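Local structure of methyltransferase-like protein 5 (Pyrococcus horikoshii, 1WY7) at residues W40-L45 with V143-H148. The protein is a putative RNA methyltransferase that binds S-adenosyl-L-homocysteine and probably transfers methyl groups from S-adenosylmethionine. Residues are numbered along the deposited sequence; the frame is centred on the assembly and turned at random.
Sequences WLAYSL and VVYSIH
Ala-42 and Tyr-145 bring the last turn of a helix against a sheet strand, their CA atoms, the closest CA pair between the two segments, 7.6 Å apart. How one aromatic side chain can bridge such a gap is well illustrated here, for Tyr-145 alone supplies the strand's side of the contact. Its CG stands anti to the carbonyl carbon (chi1 -71°), and the ring reaches from the strand to the helix. Ala-42 CB sits over one face as a CH-pi contact, 3.5 Å from the ring centroid and 20° off the normal, shifted toward the hydroxyl end so that CZ is its nearest ring atom, at 3.3 Å. Leu-41 approaches instead at the ring edge, its CG 4.0 Å from Tyr-145 CE1. Beyond the ring, Tyr-145 OH lies 3.2 Å from Ala-42 CA, and the Leu-45 side chain slants across that end of the tyrosine, its CD1 3.8 Å from Tyr-145 OH. The phenol oxygen is itself hydrogen-bonded to Asp-47, just past the helix, and to Arg-199, two bonds that probably hold the far end of the ring in place. A leucine here, with no ring face or hydroxyl, would probably cover the Ala-42 methyl less fully and leave Asp-47 and Arg-199 without their common partner. The contact thus packs the C-terminal end of helix 32-44 against the seven-stranded sheet of this methyltransferase fold, on strand 143-149, which lies between parallel strand 115-118 and antiparallel strand 191-202, while helix 131-140 packs against Val-144 and His-148.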
loop_
_atom_site.group_PDB
_atom_site.type_symbol
_atom_site.label_atom_id
_atom_site.label_comp_id
_atom_site.label_asym_id
_atom_site.label_seq_id
_atom_site.Cartn_x
_atom_site.Cartn_y
_atom_site.Cartn_z
ATOM N N TRP A 40 3.040 5.232 -9.953
ATOM C CA TRP A 40 3.068 6.000 -11.186
ATOM C C TRP A 40 1.651 6.345 -11.598
ATOM O O TRP A 40 1.378 7.460 -12.017
ATOM C CB TRP A 40 3.752 5.222 -12.303
ATOM C CG TRP A 40 4.215 6.146 -13.355
ATOM C CD1 TRP A 40 3.632 6.377 -14.569
ATOM C CD2 TRP A 40 5.312 7.060 -13.252
ATOM N NE1 TRP A 40 4.297 7.387 -15.227
ATOM C CE2 TRP A 40 5.333 7.824 -14.441
ATOM C CE3 TRP A 40 6.278 7.311 -12.266
ATOM C CZ2 TRP A 40 6.282 8.822 -14.672
ATOM C CZ3 TRP A 40 7.223 8.301 -12.491
ATOM C CH2 TRP A 40 7.218 9.047 -13.688
ATOM N N LEU A 41 0.744 5.377 -11.465
ATOM C CA LEU A 41 -0.655 5.602 -11.805
ATOM C C LEU A 41 -1.202 6.750 -10.962
ATOM O O LEU A 41 -1.799 7.696 -11.489
ATOM C CB LEU A 41 -1.480 4.341 -11.538
ATOM C CG LEU A 41 -3.000 4.536 -11.609
ATOM C CD1 LEU A 41 -3.388 4.975 -13.012
ATOM C CD2 LEU A 41 -3.707 3.238 -11.241
ATOM N N ALA A 42 -0.996 6.667 -9.650
ATOM C CA ALA A 42 -1.475 7.708 -8.746
ATOM C C ALA A 42 -0.828 9.036 -9.085
ATOM O O ALA A 42 -1.488 10.070 -9.101
ATOM C CB ALA A 42 -1.162 7.336 -7.296
ATOM N N TYR A 43 0.474 9.015 -9.340
ATOM C CA TYR A 43 1.184 10.248 -9.664
ATOM C C TYR A 43 0.646 10.862 -10.954
ATOM O O TYR A 43 0.354 12.055 -11.004
ATOM C CB TYR A 43 2.686 9.980 -9.775
ATOM C CG TYR A 43 3.485 11.160 -10.276
ATOM C CD1 TYR A 43 3.780 11.298 -11.633
ATOM C CD2 TYR A 43 3.931 12.146 -9.399
ATOM C CE1 TYR A 43 4.500 12.392 -12.105
ATOM C CE2 TYR A 43 4.649 13.247 -9.856
ATOM C CZ TYR A 43 4.931 13.364 -11.210
ATOM O OH TYR A 43 5.633 14.451 -11.677
ATOM N N SER A 44 0.467 10.029 -11.974
ATOM C CA SER A 44 -0.024 10.505 -13.261
ATOM C C SER A 44 -1.425 11.093 -13.199
ATOM O O SER A 44 -1.804 11.891 -14.052
ATOM C CB SER A 44 0.002 9.379 -14.289
ATOM O OG SER A 44 -1.042 8.462 -14.035
ATOM N N LEU A 45 -2.198 10.712 -12.190
ATOM C CA LEU A 45 -3.553 11.229 -12.068
ATOM C C LEU A 45 -3.612 12.430 -11.138
ATOM O O LEU A 45 -4.689 12.944 -10.852
ATOM C CB LEU A 45 -4.492 10.112 -11.583
ATOM C CG LEU A 45 -4.678 8.992 -12.619
ATOM C CD1 LEU A 45 -5.406 7.790 -12.017
ATOM C CD2 LEU A 45 -5.448 9.548 -13.801
ATOM N N VAL A 143 -9.990 9.103 -2.130
ATOM C CA VAL A 143 -9.271 8.388 -3.189
ATOM C C VAL A 143 -8.387 7.309 -2.560
ATOM O O VAL A 143 -7.522 7.602 -1.733
ATOM C CB VAL A 143 -8.377 9.330 -4.035
ATOM C CG1 VAL A 143 -7.637 8.508 -5.100
ATOM C CG2 VAL A 143 -9.227 10.404 -4.715
ATOM N N VAL A 144 -8.597 6.061 -2.963
ATOM C CA VAL A 144 -7.843 4.935 -2.419
ATOM C C VAL A 144 -7.161 4.088 -3.487
ATOM O O VAL A 144 -7.774 3.756 -4.505
ATOM C CB VAL A 144 -8.780 3.987 -1.613
ATOM C CG1 VAL A 144 -8.014 2.769 -1.134
ATOM C CG2 VAL A 144 -9.427 4.750 -0.468
ATOM N N TYR A 145 -5.894 3.743 -3.247
ATOM C CA TYR A 145 -5.125 2.885 -4.149
ATOM C C TYR A 145 -4.752 1.658 -3.328
ATOM O O TYR A 145 -4.119 1.780 -2.282
ATOM C CB TYR A 145 -3.836 3.572 -4.642
ATOM C CG TYR A 145 -4.045 4.712 -5.625
ATOM C CD1 TYR A 145 -4.032 4.494 -7.010
ATOM C CD2 TYR A 145 -4.261 6.008 -5.166
ATOM C CE1 TYR A 145 -4.231 5.554 -7.909
ATOM C CE2 TYR A 145 -4.462 7.069 -6.041
ATOM C CZ TYR A 145 -4.447 6.839 -7.411
ATOM O OH TYR A 145 -4.669 7.896 -8.267
ATOM N N SER A 146 -5.139 0.479 -3.798
ATOM C CA SER A 146 -4.842 -0.739 -3.072
ATOM C C SER A 146 -4.465 -1.881 -3.991
ATOM O O SER A 146 -4.628 -1.798 -5.205
ATOM C CB SER A 146 -6.046 -1.142 -2.209
ATOM O OG SER A 146 -5.701 -2.205 -1.337
ATOM N N ILE A 147 -3.945 -2.952 -3.401
ATOM C CA ILE A 147 -3.534 -4.120 -4.164
ATOM C C ILE A 147 -4.249 -5.349 -3.621
ATOM O O ILE A 147 -4.366 -5.515 -2.413
ATOM C CB ILE A 147 -2.002 -4.325 -4.072
ATOM C CG1 ILE A 147 -1.278 -3.096 -4.643
ATOM C CG2 ILE A 147 -1.599 -5.576 -4.827
ATOM C CD1 ILE A 147 0.230 -3.186 -4.586
ATOM N N HIS A 148 -4.722 -6.207 -4.514
ATOM C CA HIS A 148 -5.433 -7.415 -4.112
ATOM C C HIS A 148 -5.206 -8.545 -5.103
ATOM O O HIS A 148 -4.776 -8.316 -6.235
ATOM C CB HIS A 148 -6.929 -7.129 -4.015
ATOM C CG HIS A 148 -7.269 -6.079 -3.008
ATOM N ND1 HIS A 148 -7.359 -6.350 -1.658
ATOM C CD2 HIS A 148 -7.469 -4.747 -3.139
ATOM C CE1 HIS A 148 -7.598 -5.228 -1.003
ATOM N NE2 HIS A 148 -7.668 -4.240 -1.877
#